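Side-chain contacts in N-acetylglucosaminidase (Paenibacillus barengoltzii, PDB 6INX), which probably acts as a family 18 glycoside hydrolase that cleaves N-acetylglucosamine-containing glycans, with endo-beta-N-acetylglucosaminidase activity: residues T203-L208 / D283-A288; N276-Y281 / G294-S299. All blocks are in the same frame, centred on the assembly; numbering follows the deposited sequence.

Contact 1. Residues T203-L208 / D283-A288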
loop_
_atom_site.group_PDB
_atom_site.type_symbol
_atom_site.label_atom_id
_atom_site.label_comp_id
_atom_site.label_asym_id
_atom_site.label_seq_id
_atom_site.Cartn_x
_atom_site.Cartn_y
_atom_site.Cartn_z
ATOM N N THR A 203 -1.300 -3.960 -13.060
ATOM C CA THR A 203 -0.580 -2.901 -12.364
ATOM C C THR A 203 0.162 -2.029 -13.370
ATOM O O THR A 203 0.755 -2.527 -14.326
ATOM C CB THR A 203 0.399 -3.517 -11.367
ATOM O OG1 THR A 203 -0.337 -4.337 -10.447
ATOM C CG2 THR A 203 1.158 -2.438 -10.595
ATOM N N GLY A 204 0.097 -0.719 -13.167
ATOM C CA GLY A 204 0.717 0.230 -14.071
ATOM C C GLY A 204 2.054 0.760 -13.585
ATOM O O GLY A 204 2.284 0.912 -12.385
ATOM N N THR A 205 2.923 1.077 -14.545
ATOM C CA THR A 205 4.216 1.669 -14.226
ATOM C C THR A 205 4.025 3.059 -13.632
ATOM O O THR A 205 3.192 3.847 -14.089
ATOM C CB THR A 205 5.112 1.732 -15.479
ATOM O OG1 THR A 205 6.414 2.226 -15.125
ATOM C CG2 THR A 205 4.529 2.655 -16.541
ATOM N N GLY A 206 4.796 3.357 -12.588
ATOM C CA GLY A 206 4.736 4.666 -11.973
ATOM C C GLY A 206 3.740 4.823 -10.846
ATOM O O GLY A 206 3.634 5.923 -10.302
ATOM N N ASP A 207 2.988 3.780 -10.502
ATOM C CA ASP A 207 2.059 3.801 -9.374
ATOM C C ASP A 207 2.787 3.329 -8.117
ATOM O O ASP A 207 3.354 2.237 -8.108
ATOM C CB ASP A 207 0.892 2.855 -9.672
ATOM C CG ASP A 207 -0.278 3.042 -8.721
ATOM O OD1 ASP A 207 -0.125 3.759 -7.713
ATOM O OD2 ASP A 207 -1.353 2.449 -8.982
ATOM N N LEU A 208 2.765 4.148 -7.052
ATOM C CA LEU A 208 3.369 3.718 -5.788
ATOM C C LEU A 208 2.639 2.521 -5.197
ATOM O O LEU A 208 3.233 1.741 -4.442
ATOM C CB LEU A 208 3.365 4.862 -4.766
ATOM C CG LEU A 208 4.253 6.065 -5.085
ATOM C CD1 LEU A 208 4.076 7.140 -4.016
ATOM C CD2 LEU A 208 5.718 5.680 -5.211
ATOM N N ASP A 283 -5.846 3.669 -20.193
ATOM C CA ASP A 283 -4.530 3.223 -19.741
ATOM C C ASP A 283 -4.263 1.868 -20.387
ATOM O O ASP A 283 -4.818 0.846 -19.971
ATOM C CB ASP A 283 -4.516 3.142 -18.216
ATOM C CG ASP A 283 -3.144 2.862 -17.654
ATOM O OD1 ASP A 283 -2.378 2.123 -18.299
ATOM O OD2 ASP A 283 -2.851 3.360 -16.543
ATOM N N GLU A 284 -3.416 1.863 -21.422
ATOM C CA GLU A 284 -3.136 0.644 -22.168
ATOM C C GLU A 284 -2.349 -0.374 -21.360
ATOM O O GLU A 284 -2.350 -1.555 -21.716
ATOM C CB GLU A 284 -2.380 0.966 -23.465
ATOM C CG GLU A 284 -3.201 1.715 -24.500
ATOM C CD GLU A 284 -2.463 1.889 -25.816
ATOM O OE1 GLU A 284 -2.093 0.867 -26.435
ATOM O OE2 GLU A 284 -2.253 3.049 -26.231
ATOM N N GLU A 285 -1.668 0.042 -20.293
ATOM C CA GLU A 285 -0.966 -0.945 -19.489
ATOM C C GLU A 285 -1.899 -1.590 -18.475
ATOM O O GLU A 285 -1.955 -2.815 -18.373
ATOM C CB GLU A 285 0.244 -0.332 -18.782
ATOM C CG GLU A 285 1.089 -1.395 -18.087
ATOM C CD GLU A 285 2.352 -0.831 -17.462
ATOM O OE1 GLU A 285 2.438 0.399 -17.309
ATOM O OE2 GLU A 285 3.253 -1.621 -17.119
ATOM N N ALA A 286 -2.653 -0.773 -17.745
ATOM C CA ALA A 286 -3.545 -1.306 -16.725
ATOM C C ALA A 286 -4.792 -1.931 -17.327
ATOM O O ALA A 286 -5.478 -2.694 -16.639
ATOM C CB ALA A 286 -3.952 -0.176 -15.777
ATOM N N LYS A 287 -5.102 -1.602 -18.587
ATOM C CA LYS A 287 -6.382 -1.940 -19.225
ATOM C C LYS A 287 -7.570 -1.333 -18.473
ATOM O O LYS A 287 -8.549 -2.014 -18.153
ATOM C CB LYS A 287 -6.563 -3.450 -19.446
ATOM C CG LYS A 287 -5.413 -4.182 -20.142
ATOM C CD LYS A 287 -5.064 -3.573 -21.487
ATOM C CE LYS A 287 -3.967 -4.388 -22.169
ATOM N NZ LYS A 287 -3.346 -3.656 -23.312
ATOM N N ALA A 288 -7.487 -0.030 -18.199
ATOM C CA ALA A 288 -8.505 0.654 -17.411
ATOM C C ALA A 288 -8.806 2.044 -17.954
ATOM O O ALA A 288 -7.880 2.770 -18.353
ATOM C CB ALA A 288 -8.066 0.776 -15.941
#
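The backbone NH of T205 comes to OE1 of the E285 carboxylate from above the carboxylate plane, 51° out of it. The bond is nonetheless straight, with T205 N to E285 OE1 at 2.9 Å and 172° at the hydrogen. The same oxygen also lies against the threonine methyl, E285 OE1 to T205 CG2 being a tight 3.2 Å, and the two side chains cross at about a right angle. T205 holds OG1 anti to its backbone N (chi1 -176°), which places CG2 between N and the carbonyl carbon, on the glutamate's side. CG and the carboxylate of E285 merely lie alongside the T203 carbonyl. The extended glutamate thus reaches from the loop joining antiparallel strands 279-283 and 288-292, a beta hairpin with a G1 bulge at K287 and A288, to a type II turn running from G204 to D207. D283 shapes the hairpin end through OD1, which takes E285 N at 3.0 Å, nearly in line with the C-O bond, as an Asx turn, and A286 N at 3.0 Å, from well above the carboxylate plane, as an Asx motif. OD2 bonds H197 NE2, joining the hairpin end to a neighbouring loop. In the opposing loop R210 NH1 binds the carbonyls of G204 and D207, and T205 also packs on P124 of the second subunit.

Contact 2. Residues N276-Y281 / G294-S299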
loop_
_atom_site.group_PDB
_atom_site.type_symbol
_atom_site.label_atom_id
_atom_site.label_comp_id
_atom_site.label_asym_id
_atom_site.label_seq_id
_atom_site.Cartn_x
_atom_site.Cartn_y
_atom_site.Cartn_z
ATOM N N ASN A 276 -18.992 17.602 -20.124
ATOM C CA ASN A 276 -18.843 18.556 -19.022
ATOM C C ASN A 276 -17.381 18.823 -18.669
ATOM O O ASN A 276 -17.050 19.077 -17.508
ATOM C CB ASN A 276 -19.648 18.141 -17.791
ATOM C CG ASN A 276 -21.134 18.340 -17.980
ATOM O OD1 ASN A 276 -21.584 19.443 -18.292
ATOM N ND2 ASN A 276 -21.904 17.274 -17.806
ATOM N N GLY A 277 -16.506 18.762 -19.665
ATOM C CA GLY A 277 -15.099 19.032 -19.471
ATOM C C GLY A 277 -14.261 17.813 -19.153
ATOM O O GLY A 277 -13.029 17.913 -19.160
ATOM N N PHE A 278 -14.885 16.673 -18.872
ATOM C CA PHE A 278 -14.156 15.460 -18.529
ATOM C C PHE A 278 -13.788 14.712 -19.798
ATOM O O PHE A 278 -14.649 14.445 -20.642
ATOM C CB PHE A 278 -15.001 14.557 -17.629
ATOM C CG PHE A 278 -15.125 15.058 -16.223
ATOM C CD1 PHE A 278 -16.104 15.979 -15.886
ATOM C CD2 PHE A 278 -14.255 14.624 -15.234
ATOM C CE1 PHE A 278 -16.228 16.451 -14.603
ATOM C CE2 PHE A 278 -14.365 15.100 -13.940
ATOM C CZ PHE A 278 -15.356 16.013 -13.615
ATOM N N VAL A 279 -12.515 14.374 -19.926
ATOM C CA VAL A 279 -12.011 13.612 -21.059
ATOM C C VAL A 279 -11.766 12.177 -20.614
ATOM O O VAL A 279 -11.182 11.940 -19.547
ATOM C CB VAL A 279 -10.720 14.243 -21.601
ATOM C CG1 VAL A 279 -10.199 13.442 -22.773
ATOM C CG2 VAL A 279 -10.971 15.690 -21.989
ATOM N N ARG A 280 -12.215 11.218 -21.418
ATOM C CA ARG A 280 -11.896 9.821 -21.162
ATOM C C ARG A 280 -10.534 9.467 -21.737
ATOM O O ARG A 280 -10.247 9.731 -22.915
ATOM C CB ARG A 280 -12.962 8.894 -21.741
ATOM C CG ARG A 280 -12.626 7.415 -21.575
ATOM C CD ARG A 280 -13.559 6.558 -22.402
ATOM N NE ARG A 280 -13.397 5.116 -22.192
ATOM C CZ ARG A 280 -12.540 4.336 -22.851
ATOM N NH1 ARG A 280 -11.703 4.853 -23.754
ATOM N NH2 ARG A 280 -12.498 3.032 -22.601
ATOM N N TYR A 281 -9.700 8.867 -20.901
ATOM C CA TYR A 281 -8.417 8.320 -21.295
ATOM C C TYR A 281 -8.423 6.818 -21.059
ATOM O O TYR A 281 -9.169 6.303 -20.218
ATOM C CB TYR A 281 -7.294 8.973 -20.492
ATOM C CG TYR A 281 -7.235 10.464 -20.709
ATOM C CD1 TYR A 281 -6.747 10.991 -21.906
ATOM C CD2 TYR A 281 -7.681 11.346 -19.739
ATOM C CE1 TYR A 281 -6.699 12.345 -22.113
ATOM C CE2 TYR A 281 -7.633 12.714 -19.936
ATOM C CZ TYR A 281 -7.134 13.208 -21.128
ATOM O OH TYR A 281 -7.097 14.567 -21.334
ATOM N N GLY A 294 -9.026 18.194 -15.568
ATOM C CA GLY A 294 -8.034 19.150 -15.118
ATOM C C GLY A 294 -7.949 19.293 -13.616
ATOM O O GLY A 294 -6.988 19.902 -13.128
ATOM N N GLN A 295 -8.909 18.733 -12.864
ATOM C CA GLN A 295 -9.004 18.946 -11.427
ATOM C C GLN A 295 -9.589 17.730 -10.706
ATOM O O GLN A 295 -9.173 17.409 -9.589
ATOM C CB GLN A 295 -9.890 20.175 -11.192
ATOM C CG GLN A 295 -9.955 20.691 -9.780
ATOM C CD GLN A 295 -11.038 21.748 -9.610
ATOM O OE1 GLN A 295 -12.017 21.787 -10.369
ATOM N NE2 GLN A 295 -10.874 22.603 -8.609
ATOM N N THR A 296 -10.544 17.044 -11.331
ATOM C CA THR A 296 -11.248 15.918 -10.720
ATOM C C THR A 296 -10.919 14.653 -11.502
ATOM O O THR A 296 -11.114 14.606 -12.722
ATOM C CB THR A 296 -12.761 16.173 -10.731
ATOM O OG1 THR A 296 -13.053 17.374 -10.001
ATOM C CG2 THR A 296 -13.521 15.010 -10.096
ATOM N N PHE A 297 -10.421 13.631 -10.799
ATOM C CA PHE A 297 -9.999 12.374 -11.404
ATOM C C PHE A 297 -10.981 11.277 -11.015
ATOM O O PHE A 297 -11.286 11.115 -9.827
ATOM C CB PHE A 297 -8.598 12.009 -10.893
ATOM C CG PHE A 297 -8.097 10.687 -11.386
ATOM C CD1 PHE A 297 -8.403 9.505 -10.715
ATOM C CD2 PHE A 297 -7.306 10.619 -12.514
ATOM C CE1 PHE A 297 -7.937 8.287 -11.181
ATOM C CE2 PHE A 297 -6.849 9.412 -12.973
ATOM C CZ PHE A 297 -7.160 8.248 -12.314
ATOM N N ILE A 298 -11.423 10.493 -12.003
ATOM C CA ILE A 298 -12.443 9.461 -11.812
ATOM C C ILE A 298 -11.951 8.149 -12.408
ATOM O O ILE A 298 -11.596 8.098 -13.587
ATOM C CB ILE A 298 -13.776 9.871 -12.467
ATOM C CG1 ILE A 298 -14.337 11.111 -11.764
ATOM C CG2 ILE A 298 -14.769 8.715 -12.435
ATOM C CD1 ILE A 298 -15.563 11.751 -12.441
ATOM N N SER A 299 -11.947 7.089 -11.596
ATOM C CA SER A 299 -11.558 5.753 -12.028
ATOM C C SER A 299 -12.800 4.871 -12.086
ATOM O O SER A 299 -13.619 4.897 -11.168
ATOM C CB SER A 299 -10.601 5.146 -10.995
ATOM O OG SER A 299 -10.466 3.762 -11.206
#
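F278 sets its ring carbon CG beside its own backbone N and anti to the carbonyl carbon (chi1 -74°), and chi2 of 85° turns the ring so that the CE2 and CZ corner points at T296 and I298. T296 has OG1 beside its backbone N (chi1 -59°), which leaves CG2 anti to N, at the edge of the ring and in its plane. CB comes closest of the threonine side-chain atoms, T296 CB to F278 CE2 being 3.7 Å, while T296 CG2 is 3.9 Å from the same CE2. Beside them the carbonyl oxygen of T296 also sits at the ring edge near the plane, T296 O to F278 CE2 at 3.5 Å, where it faces the slightly positive rim of the aromatic hydrogens. I298 adds the tip of its side chain: its CD1 is 3.9 Å from F278 CE2 and approaches obliquely. No hydrogen bond joins the two segments; the contact is van der Waals packing with one polar edge. T296, just ahead of strand 297-299, and I298 within it both direct their side chains toward 276-281. Y272 at the end of helix 265-272 meets F278 edge-to-face and also touches I298, as does L268 of the same helix. D293 OD1 accepts from the backbone N of both Q295 and T296, which probably steadies the loop leading into strand 297-299. Strand 288-292 lies between the two strands, bonding V279 through F292 and I298 through L291; F278, just before strand 279-283, spans its end near D293. Such packing of a helix over one face of an antiparallel sheet is consistent with the small alpha+beta domain inserted between the seventh and eighth barrel strands in many family 18 enzymes, here between 230-235 and 320-324.

In the fold
Contacts 1 and 2 lie on the same side of the chain's centre, their own centres about 17 Å apart, and use the two ends of one strand, 279-283: segment 276-281 of contact 2 leads into it, and segment 283-288 of contact 1 begins at its last residue. Contact 2 stays within the insertion, at the end of its five-stranded antiparallel sheet and beside helix 265-272, whereas contact 1 ties the hairpin of that sheet to the long loop following barrel strand 179-183. Contact 1 therefore links insertion and barrel loop. Both are peripheral, about 22 and 26 Å from the chain's centre to their own centres, and contact 1 alone is approached by the second subunit.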